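Local coordinates for protein CT021 (Chlamydia trachomatis serovar L2, PDB 6UXD) that is of unknown function but belongs to the clan of LolA- and LolB-like proteins, whose namesakes handle lipoproteins on their way to the bacterial outer membrane, at residues A[21-26]-A[30-35]; A[92-97]-A[209-214]; A[117-122]-A[173-178]; A[14-19]-A[180-185]. One frame throughout, in Å; residues are numbered along the deposited sequence.

Contact 1 of 4, residues A[21-26]-A[30-35]; sequences YAVLSR and KFFFLI
Tyr-21 to Ser-25 pair residue for residue with Leu-34 to Lys-30 in an antiparallel strand contact, buried near the centre of the molecule, where strand 21-26 turns back into strand 29-38. The segment axes come within 4.7 Å, with their directions 161° apart. Two hydrogen-bonded pairs carry the ladder. Ala-22 N bonds to Phe-33 O at 3.0 Å and Phe-33 N bonds back to Ala-22 O; Leu-24 and Phe-31 exchange a matching pair, Leu-24 N lying 2.9 Å from Phe-31 O. This is a beta hairpin, extended on one flank by strand 196-204 and on the other by strand 43-50.

The two faces differ. On one, Tyr-21 and Phe-32 hold their rings close to parallel, planes at 9°, yet slid so far that they barely overlap; Tyr-21 CD1 meets Phe-32 CZ at 3.7 Å. Val-23 presses CG2 against Phe-32 CD2 at 3.4 Å, and Trp-66 also packs on Val-23. The Tyr-21 hydroxyl bonds to Glu-202. Further along this face, the Lys-30 chain is bent at chi2 and chi4, which carries NZ back to donate to Ser-25 OG at 3.0 Å. On the reverse face, the Leu-24 and Phe-33 side chains run nearly perpendicular, Leu-24 CD2 lying 4.2 Å from Phe-33 CE1, while Phe-183 packs on Ala-22 and Phe-33.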
loop_
_atom_site.group_PDB
_atom_site.type_symbol
_atom_site.label_atom_id
_atom_site.label_comp_id
_atom_site.label_asym_id
_atom_site.label_seq_id
_atom_site.Cartn_x
_atom_site.Cartn_y
_atom_site.Cartn_z
ATOM N N TYR A 21 1.396 1.076 9.287
ATOM C CA TYR A 21 0.255 1.268 8.410
ATOM C C TYR A 21 0.522 2.434 7.465
ATOM O O TYR A 21 1.458 3.216 7.655
ATOM C CB TYR A 21 -1.026 1.496 9.193
ATOM C CG TYR A 21 -1.152 2.890 9.745
ATOM C CD1 TYR A 21 -1.882 3.865 9.082
ATOM C CD2 TYR A 21 -0.524 3.230 10.920
ATOM C CE1 TYR A 21 -1.980 5.160 9.604
ATOM C CE2 TYR A 21 -0.607 4.483 11.434
ATOM C CZ TYR A 21 -1.338 5.451 10.787
ATOM O OH TYR A 21 -1.414 6.712 11.338
ATOM N N ALA A 22 -0.300 2.521 6.419
ATOM C CA ALA A 22 -0.272 3.665 5.510
ATOM C C ALA A 22 -1.597 3.756 4.760
ATOM O O ALA A 22 -2.252 2.742 4.500
ATOM C CB ALA A 22 0.903 3.554 4.540
ATOM N N VAL A 23 -2.001 4.986 4.434
ATOM C CA VAL A 23 -3.255 5.254 3.733
ATOM C C VAL A 23 -2.895 5.862 2.387
ATOM O O VAL A 23 -2.243 6.913 2.323
ATOM C CB VAL A 23 -4.193 6.177 4.528
ATOM C CG1 VAL A 23 -5.489 6.430 3.771
ATOM C CG2 VAL A 23 -4.505 5.573 5.904
ATOM N N LEU A 24 -3.282 5.195 1.317
ATOM C CA LEU A 24 -2.914 5.614 -0.021
ATOM C C LEU A 24 -4.166 6.082 -0.739
ATOM O O LEU A 24 -5.263 5.579 -0.485
ATOM C CB LEU A 24 -2.233 4.471 -0.789
ATOM C CG LEU A 24 -0.717 4.326 -0.616
ATOM C CD1 LEU A 24 -0.317 4.138 0.824
ATOM C CD2 LEU A 24 -0.177 3.169 -1.443
ATOM N N SER A 25 -3.994 7.081 -1.612
ATOM C CA SER A 25 -5.101 7.737 -2.288
ATOM C C SER A 25 -4.856 7.771 -3.788
ATOM O O SER A 25 -3.764 8.145 -4.234
ATOM C CB SER A 25 -5.289 9.170 -1.786
ATOM O OG SER A 25 -6.252 9.814 -2.586
ATOM N N ARG A 26 -5.878 7.408 -4.556
ATOM C CA ARG A 26 -5.861 7.472 -6.023
ATOM C C ARG A 26 -7.151 8.201 -6.372
ATOM O O ARG A 26 -8.202 7.576 -6.538
ATOM C CB ARG A 26 -5.781 6.093 -6.671
ATOM N N LYS A 30 -9.506 5.292 -1.527
ATOM C CA LYS A 30 -8.619 5.295 -0.368
ATOM C C LYS A 30 -8.386 3.861 0.077
ATOM O O LYS A 30 -9.347 3.112 0.261
ATOM C CB LYS A 30 -9.215 6.096 0.799
ATOM C CG LYS A 30 -9.562 7.532 0.460
ATOM C CD LYS A 30 -8.382 8.464 0.584
ATOM C CE LYS A 30 -8.809 9.888 0.207
ATOM N NZ LYS A 30 -8.946 10.042 -1.284
ATOM N N PHE A 31 -7.118 3.495 0.281
ATOM C CA PHE A 31 -6.731 2.146 0.682
ATOM C C PHE A 31 -5.924 2.194 1.975
ATOM O O PHE A 31 -4.916 2.903 2.058
ATOM C CB PHE A 31 -5.927 1.486 -0.438
ATOM C CG PHE A 31 -6.625 1.519 -1.765
ATOM C CD1 PHE A 31 -6.261 2.434 -2.734
ATOM C CD2 PHE A 31 -7.686 0.661 -2.024
ATOM C CE1 PHE A 31 -6.927 2.482 -3.955
ATOM C CE2 PHE A 31 -8.349 0.700 -3.241
ATOM C CZ PHE A 31 -7.969 1.615 -4.206
ATOM N N PHE A 32 -6.351 1.432 2.978
ATOM C CA PHE A 32 -5.680 1.378 4.273
ATOM C C PHE A 32 -4.898 0.073 4.364
ATOM O O PHE A 32 -5.494 -1.005 4.386
ATOM C CB PHE A 32 -6.716 1.485 5.389
ATOM C CG PHE A 32 -6.135 1.698 6.767
ATOM C CD1 PHE A 32 -5.594 0.646 7.481
ATOM C CD2 PHE A 32 -6.183 2.947 7.367
ATOM C CE1 PHE A 32 -5.077 0.841 8.745
ATOM C CE2 PHE A 32 -5.671 3.143 8.634
ATOM C CZ PHE A 32 -5.122 2.096 9.325
ATOM N N PHE A 33 -3.565 0.177 4.418
ATOM C CA PHE A 33 -2.670 -0.967 4.502
ATOM C C PHE A 33 -2.159 -1.114 5.928
ATOM O O PHE A 33 -1.703 -0.139 6.526
ATOM C CB PHE A 33 -1.466 -0.817 3.572
ATOM C CG PHE A 33 -1.810 -0.835 2.109
ATOM C CD1 PHE A 33 -2.392 0.271 1.506
ATOM C CD2 PHE A 33 -1.523 -1.946 1.337
ATOM C CE1 PHE A 33 -2.701 0.257 0.155
ATOM C CE2 PHE A 33 -1.830 -1.970 -0.002
ATOM C CZ PHE A 33 -2.416 -0.863 -0.597
ATOM N N LEU A 34 -2.196 -2.337 6.452
ATOM C CA LEU A 34 -1.788 -2.609 7.826
ATOM C C LEU A 34 -0.956 -3.880 7.876
ATOM O O LEU A 34 -1.375 -4.911 7.347
ATOM C CB LEU A 34 -3.002 -2.757 8.743
ATOM C CG LEU A 34 -2.731 -3.293 10.157
ATOM C CD1 LEU A 34 -1.778 -2.378 10.913
ATOM C CD2 LEU A 34 -4.033 -3.463 10.944
ATOM N N ILE A 35 0.216 -3.803 8.501
ATOM C CA ILE A 35 1.053 -4.971 8.734
ATOM C C ILE A 35 0.582 -5.611 10.034
ATOM O O ILE A 35 0.651 -4.983 11.095
ATOM C CB ILE A 35 2.539 -4.585 8.839
ATOM C CG1 ILE A 35 3.028 -3.822 7.604
ATOM C CG2 ILE A 35 3.356 -5.823 9.170
ATOM C CD1 ILE A 35 2.925 -4.573 6.290
#

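Contact 2 of 4, residues A[92-97]-A[209-214]; sequences FVLKNA and SSYPAL
Leu-94 splits its two methyl branches between Tyr-211 and Pro-212. CD2 of Leu-94 approaches Tyr-211 CD1 obliquely at 3.8 Å, and CD1 of Leu-94 lies 3.9 Å from Pro-212 CG. With CG of Leu-94 placed opposite its backbone N (chi1 -179°), the branch projects off strand 90-95 toward the loop that follows strand 196-204. Pro-212 extends the contact past the strand end: its CG is also 3.6 Å from Ala-97 O, a van der Waals approach of a ring carbon to a carbonyl oxygen. Only 140 Å² is buried in all, as befits a small patch at the surface of the protein.

Hydrogen bonds outside the patch hold the loop in place. Pro-212 O accepts from both Trp-99 NE1 and Arg-36 NH1, joining the loop to strands 98-101 and 29-38, and the Tyr-211 hydroxyl bonds to Lys-77 NZ. Within the loop, Ser-210 OG sits 3.8 Å above the Tyr-211 ring plane, over its centre. Tyr-211 N donates to Ser-209 OG at 2.9 Å along a fairly straight line (166°), and that same OG is bonded to Glu-46. Tyr-211 and Pro-212, at the close of the ST turn begun by Ser-209, thus pack on the end of a beta hairpin of strands 90-95 and 98-101, whose connecting residues, Asn-96 and Ala-97, have the positive phi and psi angles of a type I' turn.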
loop_
_atom_site.group_PDB
_atom_site.type_symbol
_atom_site.label_atom_id
_atom_site.label_comp_id
_atom_site.label_asym_id
_atom_site.label_seq_id
_atom_site.Cartn_x
_atom_site.Cartn_y
_atom_site.Cartn_z
ATOM N N PHE A 92 -6.908 -13.609 1.000
ATOM C CA PHE A 92 -8.215 -13.891 1.560
ATOM C C PHE A 92 -9.060 -12.636 1.446
ATOM O O PHE A 92 -8.532 -11.520 1.447
ATOM C CB PHE A 92 -8.131 -14.294 3.024
ATOM C CG PHE A 92 -7.194 -15.423 3.300
ATOM C CD1 PHE A 92 -5.822 -15.214 3.376
ATOM C CD2 PHE A 92 -7.683 -16.701 3.527
ATOM C CE1 PHE A 92 -4.956 -16.255 3.650
ATOM C CE2 PHE A 92 -6.821 -17.740 3.812
ATOM C CZ PHE A 92 -5.451 -17.519 3.870
ATOM N N VAL A 93 -10.371 -12.821 1.343
ATOM C CA VAL A 93 -11.318 -11.713 1.394
ATOM C C VAL A 93 -12.229 -11.948 2.587
ATOM O O VAL A 93 -12.495 -13.090 2.976
ATOM C CB VAL A 93 -12.130 -11.574 0.091
ATOM C CG1 VAL A 93 -12.778 -12.892 -0.276
ATOM C CG2 VAL A 93 -13.172 -10.484 0.227
ATOM N N LEU A 94 -12.676 -10.860 3.200
ATOM C CA LEU A 94 -13.521 -10.967 4.379
ATOM C C LEU A 94 -14.952 -11.158 3.917
ATOM O O LEU A 94 -15.489 -10.319 3.189
ATOM C CB LEU A 94 -13.392 -9.729 5.252
ATOM C CG LEU A 94 -14.217 -9.715 6.535
ATOM C CD1 LEU A 94 -13.728 -10.771 7.485
ATOM C CD2 LEU A 94 -14.142 -8.340 7.182
ATOM N N LYS A 95 -15.555 -12.275 4.304
ATOM C CA LYS A 95 -16.947 -12.552 3.973
ATOM C C LYS A 95 -17.595 -13.134 5.220
ATOM O O LYS A 95 -17.108 -14.129 5.765
ATOM C CB LYS A 95 -17.056 -13.504 2.775
ATOM C CG LYS A 95 -18.469 -13.669 2.220
ATOM N N ASN A 96 -18.648 -12.477 5.703
ATOM C CA ASN A 96 -19.388 -12.922 6.883
ATOM C C ASN A 96 -18.441 -13.279 8.032
ATOM O O ASN A 96 -18.475 -14.379 8.582
ATOM C CB ASN A 96 -20.301 -14.105 6.539
ATOM C CG ASN A 96 -21.337 -13.764 5.472
ATOM O OD1 ASN A 96 -21.436 -14.447 4.452
ATOM N ND2 ASN A 96 -22.118 -12.710 5.711
ATOM N N ALA A 97 -17.568 -12.333 8.371
ATOM C CA ALA A 97 -16.656 -12.384 9.512
ATOM C C ALA A 97 -15.607 -13.486 9.425
ATOM O O ALA A 97 -14.954 -13.786 10.432
ATOM C CB ALA A 97 -17.424 -12.530 10.830
ATOM N N SER A 209 -5.508 -3.893 14.246
ATOM C CA SER A 209 -6.552 -4.226 13.291
ATOM C C SER A 209 -7.918 -4.151 13.954
ATOM O O SER A 209 -8.078 -4.498 15.128
ATOM C CB SER A 209 -6.362 -5.626 12.718
ATOM O OG SER A 209 -7.517 -5.987 11.981
ATOM N N SER A 210 -8.905 -3.708 13.182
ATOM C CA SER A 210 -10.302 -3.749 13.587
ATOM C C SER A 210 -11.029 -5.002 13.096
ATOM O O SER A 210 -12.217 -5.169 13.389
ATOM C CB SER A 210 -11.019 -2.497 13.072
ATOM O OG SER A 210 -11.080 -2.461 11.658
ATOM N N TYR A 211 -10.353 -5.891 12.388
ATOM C CA TYR A 211 -10.976 -7.027 11.729
ATOM C C TYR A 211 -10.699 -8.326 12.478
ATOM O O TYR A 211 -9.930 -8.347 13.444
ATOM C CB TYR A 211 -10.460 -7.111 10.288
ATOM C CG TYR A 211 -10.865 -5.923 9.456
ATOM C CD1 TYR A 211 -12.196 -5.681 9.169
ATOM C CD2 TYR A 211 -9.918 -5.044 8.957
ATOM C CE1 TYR A 211 -12.573 -4.600 8.406
ATOM C CE2 TYR A 211 -10.286 -3.959 8.193
ATOM C CZ TYR A 211 -11.615 -3.740 7.918
ATOM O OH TYR A 211 -11.989 -2.653 7.155
ATOM N N PRO A 212 -11.323 -9.438 12.068
ATOM C CA PRO A 212 -11.109 -10.695 12.795
ATOM C C PRO A 212 -9.654 -11.133 12.773
ATOM O O PRO A 212 -8.855 -10.747 11.909
ATOM C CB PRO A 212 -11.992 -11.705 12.049
ATOM C CG PRO A 212 -12.992 -10.879 11.307
ATOM C CD PRO A 212 -12.309 -9.596 10.980
ATOM N N ALA A 213 -9.330 -11.972 13.751
ATOM C CA ALA A 213 -7.994 -12.514 13.901
ATOM C C ALA A 213 -7.568 -13.281 12.655
ATOM O O ALA A 213 -8.386 -13.703 11.832
ATOM C CB ALA A 213 -7.928 -13.451 15.104
ATOM N N LEU A 214 -6.267 -13.501 12.569
ATOM C CA LEU A 214 -5.669 -14.145 11.418
ATOM C C LEU A 214 -6.130 -15.599 11.295
ATOM O O LEU A 214 -6.454 -16.240 12.296
ATOM C CB LEU A 214 -4.154 -14.092 11.544
ATOM C CG LEU A 214 -3.520 -12.693 11.521
ATOM C CD1 LEU A 214 -2.006 -12.845 11.625
ATOM C CD2 LEU A 214 -3.921 -11.938 10.257
#

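Contact 3 of 4, residues A[117-122]-A[173-178]; sequences LPLSPA and IYFSNN
Leu-119 makes the apolar contacts here, one with each of two side chains of strand 170-176. Its CD2 meets Ile-173 CD1 at 3.9 Å, and its CD1 lies 4.0 Å from Phe-175 CE2. In both pairs the side chains run across each other at about a right angle. Chi2 of Ile-173 is near 180° (-167°), which stretches its ethyl arm out so that CD1 can reach the leucine. All three residues are buried. Ile-9 of helix 9-13 packs on both Leu-119 and Ile-173, and the Phe-175 ring stacks edge-to-face with Trp-155.

Polar bonds lie to the side of this apolar contact. Asn-178 N donates to Ser-176 OG at 2.8 Å (155°), forming an ST turn where the chain leaves strand 170-176. Strand 152-158 is backbone-bonded on both sides, Ser-120 pairing with Ile-156 and Ile-173 with Trp-155.

The nearest CA atoms across the contact, those of Leu-119 and Ile-173, are 8.2 Å apart, too far for paired neighbours. The geometry is that of next-but-one strands in an antiparallel sheet, whose side chains meet on one face over the strand between them, beneath helix 9-13.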
loop_
_atom_site.group_PDB
_atom_site.type_symbol
_atom_site.label_atom_id
_atom_site.label_comp_id
_atom_site.label_asym_id
_atom_site.label_seq_id
_atom_site.Cartn_x
_atom_site.Cartn_y
_atom_site.Cartn_z
ATOM N N LEU A 117 7.448 -5.889 -8.604
ATOM C CA LEU A 117 8.035 -4.727 -9.258
ATOM C C LEU A 117 9.463 -4.505 -8.759
ATOM O O LEU A 117 9.690 -4.474 -7.545
ATOM C CB LEU A 117 7.175 -3.488 -8.986
ATOM C CG LEU A 117 5.792 -3.487 -9.636
ATOM C CD1 LEU A 117 4.889 -2.371 -9.064
ATOM C CD2 LEU A 117 5.942 -3.353 -11.154
ATOM N N PRO A 118 10.439 -4.333 -9.646
ATOM C CA PRO A 118 11.803 -4.027 -9.206
ATOM C C PRO A 118 11.958 -2.567 -8.783
ATOM O O PRO A 118 11.172 -1.690 -9.145
ATOM C CB PRO A 118 12.631 -4.303 -10.459
ATOM C CG PRO A 118 11.712 -3.771 -11.554
ATOM C CD PRO A 118 10.301 -4.176 -11.111
ATOM N N LEU A 119 13.006 -2.317 -8.007
ATOM C CA LEU A 119 13.326 -0.979 -7.552
ATOM C C LEU A 119 14.816 -0.791 -7.716
ATOM O O LEU A 119 15.593 -1.616 -7.234
ATOM C CB LEU A 119 12.948 -0.757 -6.086
ATOM C CG LEU A 119 11.493 -0.944 -5.684
ATOM C CD1 LEU A 119 11.349 -0.943 -4.137
ATOM C CD2 LEU A 119 10.626 0.118 -6.323
ATOM N N SER A 120 15.205 0.275 -8.410
ATOM C CA SER A 120 16.580 0.738 -8.456
ATOM C C SER A 120 16.602 2.242 -8.224
ATOM O O SER A 120 15.647 2.935 -8.584
ATOM C CB SER A 120 17.214 0.424 -9.814
ATOM O OG SER A 120 16.640 -0.769 -10.325
ATOM N N PRO A 121 17.659 2.759 -7.615
ATOM C CA PRO A 121 17.708 4.197 -7.306
ATOM C C PRO A 121 17.701 5.045 -8.562
ATOM O O PRO A 121 18.310 4.697 -9.577
ATOM C CB PRO A 121 19.031 4.356 -6.551
ATOM C CG PRO A 121 19.340 2.966 -6.021
ATOM C CD PRO A 121 18.818 2.036 -7.063
ATOM N N ALA A 122 17.054 6.201 -8.467
ATOM C CA ALA A 122 16.884 7.077 -9.614
ATOM C C ALA A 122 16.778 8.519 -9.125
ATOM O O ALA A 122 16.430 8.763 -7.960
ATOM C CB ALA A 122 15.630 6.696 -10.421
ATOM N N ILE A 173 8.819 5.669 -7.716
ATOM C CA ILE A 173 8.313 5.457 -6.361
ATOM C C ILE A 173 9.260 6.155 -5.398
ATOM O O ILE A 173 10.484 5.998 -5.501
ATOM C CB ILE A 173 8.201 3.958 -6.007
ATOM C CG1 ILE A 173 7.549 3.198 -7.160
ATOM C CG2 ILE A 173 7.381 3.772 -4.734
ATOM C CD1 ILE A 173 7.086 1.788 -6.828
ATOM N N TYR A 174 8.697 6.888 -4.438
ATOM C CA TYR A 174 9.497 7.630 -3.480
ATOM C C TYR A 174 9.328 7.006 -2.099
ATOM O O TYR A 174 8.210 6.711 -1.679
ATOM C CB TYR A 174 9.113 9.122 -3.469
ATOM C CG TYR A 174 9.305 9.821 -4.801
ATOM C CD1 TYR A 174 8.388 9.670 -5.834
ATOM C CD2 TYR A 174 10.411 10.623 -5.031
ATOM C CE1 TYR A 174 8.576 10.311 -7.068
ATOM C CE2 TYR A 174 10.596 11.276 -6.247
ATOM C CZ TYR A 174 9.690 11.107 -7.258
ATOM O OH TYR A 174 9.942 11.758 -8.443
ATOM N N PHE A 175 10.444 6.807 -1.409
ATOM C CA PHE A 175 10.452 6.292 -0.054
ATOM C C PHE A 175 11.224 7.251 0.834
ATOM O O PHE A 175 12.195 7.883 0.404
ATOM C CB PHE A 175 11.097 4.891 0.053
ATOM C CG PHE A 175 10.312 3.814 -0.615
ATOM C CD1 PHE A 175 9.277 3.180 0.049
ATOM C CD2 PHE A 175 10.619 3.413 -1.911
ATOM C CE1 PHE A 175 8.552 2.154 -0.571
ATOM C CE2 PHE A 175 9.899 2.401 -2.532
ATOM C CZ PHE A 175 8.860 1.775 -1.858
ATOM N N SER A 176 10.779 7.318 2.084
ATOM C CA SER A 176 11.459 8.091 3.107
ATOM C C SER A 176 12.891 7.619 3.252
ATOM O O SER A 176 13.188 6.426 3.143
ATOM C CB SER A 176 10.729 7.948 4.453
ATOM O OG SER A 176 11.572 8.368 5.521
ATOM N N ASN A 177 13.790 8.568 3.514
ATOM C CA ASN A 177 15.165 8.183 3.787
ATOM C C ASN A 177 15.286 7.432 5.101
ATOM O O ASN A 177 16.345 6.854 5.377
ATOM C CB ASN A 177 16.064 9.423 3.802
ATOM C CG ASN A 177 16.184 10.080 2.418
ATOM O OD1 ASN A 177 16.131 9.394 1.403
ATOM N ND2 ASN A 177 16.375 11.404 2.386
ATOM N N ASN A 178 14.243 7.463 5.918
ATOM C CA ASN A 178 14.209 6.760 7.189
ATOM C C ASN A 178 13.614 5.382 6.927
ATOM O O ASN A 178 12.418 5.262 6.659
ATOM C CB ASN A 178 13.388 7.553 8.211
ATOM C CG ASN A 178 13.348 6.861 9.552
ATOM O OD1 ASN A 178 13.909 5.783 9.699
ATOM N ND2 ASN A 178 12.706 7.480 10.529
#

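Contact 4 of 4, residues A[14-19]-A[180-185]; sequences LTARPG and RLAFPL
OD2 of Asp-20 is gripped by both Arg-17 and Arg-180: the backbone N of Arg-17 bonds to it, and NH1 of Arg-180 forms a salt bridge with it. The two guanidinium groups stack, centres 3.9 Å apart and planes tilted by 28°. Arg-17 runs extended from CG to NE and brings CD over the middle of the Arg-180 guanidinium, with Arg-17 CD 3.5 Å from Arg-180 CZ. In return, CD of Arg-180 lies over the rim of the Arg-17 group, 3.4 Å from Arg-17 NH1. A bend at chi2 (75°) turns the Arg-180 chain back toward its partner. Arg-17 NH1 and Arg-180 NE, 3.0 Å apart, are both donors and so form no hydrogen bond; Asp-20 probably offsets part of the charge of Arg-180, easing this close approach of like charges.

Beside the stack the packing is small. Ala-182 CB meets Ala-16 CB in an apolar contact at 3.8 Å and also touches Thr-15 OG1 at 3.6 Å, while that hydroxyl bonds to Lys-12 O.

The contact joins two irregular connections, one from helix 9-13 to strand 21-26 and the other from strand 170-176 to strand 186-189. Ala-16 and Phe-183 both pack on Ile-35, placing these loops beside strand 29-38.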
loop_
_atom_site.group_PDB
_atom_site.type_symbol
_atom_site.label_atom_id
_atom_site.label_comp_id
_atom_site.label_asym_id
_atom_site.label_seq_id
_atom_site.Cartn_x
_atom_site.Cartn_y
_atom_site.Cartn_z
ATOM N N LEU A 14 8.581 -6.004 3.369
ATOM C CA LEU A 14 8.861 -6.959 4.427
ATOM C C LEU A 14 9.779 -6.393 5.503
ATOM O O LEU A 14 9.962 -7.063 6.520
ATOM C CB LEU A 14 9.498 -8.251 3.880
ATOM C CG LEU A 14 8.588 -9.160 3.050
ATOM C CD1 LEU A 14 9.353 -10.412 2.633
ATOM C CD2 LEU A 14 7.352 -9.537 3.800
ATOM N N THR A 15 10.390 -5.216 5.293
ATOM C CA THR A 15 11.108 -4.546 6.369
ATOM C C THR A 15 10.167 -3.846 7.355
ATOM O O THR A 15 10.600 -3.485 8.451
ATOM C CB THR A 15 12.114 -3.526 5.801
ATOM O OG1 THR A 15 11.425 -2.362 5.310
ATOM C CG2 THR A 15 12.928 -4.132 4.647
ATOM N N ALA A 16 8.890 -3.667 7.016
ATOM C CA ALA A 16 7.969 -3.037 7.954
ATOM C C ALA A 16 7.781 -3.926 9.178
ATOM O O ALA A 16 8.131 -5.102 9.177
ATOM C CB ALA A 16 6.616 -2.768 7.303
ATOM N N ARG A 17 7.218 -3.345 10.237
ATOM C CA ARG A 17 6.941 -4.070 11.473
ATOM C C ARG A 17 5.449 -4.135 11.751
ATOM O O ARG A 17 4.696 -3.258 11.312
ATOM C CB ARG A 17 7.633 -3.405 12.666
ATOM C CG ARG A 17 9.120 -3.265 12.463
ATOM C CD ARG A 17 9.773 -2.530 13.605
ATOM N NE ARG A 17 11.181 -2.280 13.304
ATOM C CZ ARG A 17 11.947 -1.410 13.954
ATOM N NH1 ARG A 17 11.445 -0.683 14.954
ATOM N NH2 ARG A 17 13.216 -1.263 13.594
ATOM N N PRO A 18 4.987 -5.155 12.489
ATOM C CA PRO A 18 3.578 -5.190 12.896
ATOM C C PRO A 18 3.136 -3.882 13.529
ATOM O O PRO A 18 3.854 -3.284 14.328
ATOM C CB PRO A 18 3.528 -6.338 13.908
ATOM C CG PRO A 18 4.596 -7.272 13.431
ATOM C CD PRO A 18 5.706 -6.373 12.907
ATOM N N GLY A 19 1.927 -3.459 13.178
ATOM C CA GLY A 19 1.407 -2.179 13.566
ATOM C C GLY A 19 1.707 -1.048 12.591
ATOM O O GLY A 19 1.081 0.006 12.686
ATOM N N ARG A 180 12.743 3.138 8.718
ATOM C CA ARG A 180 11.667 2.753 9.601
ATOM C C ARG A 180 10.307 3.030 8.976
ATOM O O ARG A 180 9.307 2.444 9.400
ATOM C CB ARG A 180 11.855 3.490 10.924
ATOM C CG ARG A 180 10.862 3.151 11.967
ATOM C CD ARG A 180 11.129 1.794 12.580
ATOM N NE ARG A 180 9.987 1.445 13.420
ATOM C CZ ARG A 180 8.896 0.832 12.979
ATOM N NH1 ARG A 180 8.800 0.452 11.688
ATOM N NH2 ARG A 180 7.910 0.587 13.833
ATOM N N LEU A 181 10.247 3.878 7.953
ATOM C CA LEU A 181 9.001 4.174 7.253
ATOM C C LEU A 181 9.043 3.415 5.929
ATOM O O LEU A 181 9.597 3.906 4.940
ATOM C CB LEU A 181 8.834 5.668 7.023
ATOM C CG LEU A 181 8.561 6.527 8.259
ATOM C CD1 LEU A 181 8.543 8.019 7.855
ATOM C CD2 LEU A 181 7.247 6.128 8.926
ATOM N N ALA A 182 8.422 2.231 5.905
ATOM C CA ALA A 182 8.649 1.282 4.821
ATOM C C ALA A 182 7.672 1.438 3.663
ATOM O O ALA A 182 7.983 0.991 2.553
ATOM C CB ALA A 182 8.575 -0.150 5.362
ATOM N N PHE A 183 6.520 2.073 3.883
ATOM C CA PHE A 183 5.573 2.288 2.798
ATOM C C PHE A 183 5.972 3.470 1.918
ATOM O O PHE A 183 6.641 4.404 2.369
ATOM C CB PHE A 183 4.180 2.537 3.338
ATOM C CG PHE A 183 3.527 1.329 3.922
ATOM C CD1 PHE A 183 2.886 0.422 3.106
ATOM C CD2 PHE A 183 3.521 1.124 5.286
ATOM C CE1 PHE A 183 2.249 -0.677 3.637
ATOM C CE2 PHE A 183 2.896 0.036 5.830
ATOM C CZ PHE A 183 2.253 -0.883 4.999
ATOM N N PRO A 184 5.552 3.461 0.662
ATOM C CA PRO A 184 5.910 4.560 -0.232
ATOM C C PRO A 184 5.255 5.868 0.191
ATOM O O PRO A 184 4.188 5.888 0.809
ATOM C CB PRO A 184 5.397 4.089 -1.597
ATOM C CG PRO A 184 4.344 3.090 -1.284
ATOM C CD PRO A 184 4.743 2.431 -0.010
ATOM N N LEU A 185 5.939 6.969 -0.124
ATOM C CA LEU A 185 5.386 8.312 0.071
ATOM C C LEU A 185 4.551 8.780 -1.107
ATOM O O LEU A 185 3.653 9.616 -0.939
ATOM C CB LEU A 185 6.512 9.323 0.274
ATOM C CG LEU A 185 7.433 9.099 1.464
ATOM C CD1 LEU A 185 8.656 9.999 1.355
ATOM C CD2 LEU A 185 6.658 9.352 2.747
#

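Overall arrangement
Contact 1 lies nearest the middle of the molecule, and contacts 2 and 4 both touch it. Contact 4, centred about 12 Å from it, is joined to it by a probable hydrogen bond from Gly-19 N to Ile-35 O (2.9 Å) and by Ile-35 CB against Arg-17 O (3.5 Å). Contact 4 also meets contact 3, where Leu-185 N is 2.8 Å from Tyr-174 O. Contact 2 touches contact 1 through Ser-209 CA and Leu-34 CD2, 3.5 Å apart. Contacts 2 and 3 lie on opposite sides of the chain's centre, about 31 Å between centres. In sequence, contact 4 encloses contacts 1 and 3 and crosses contact 2.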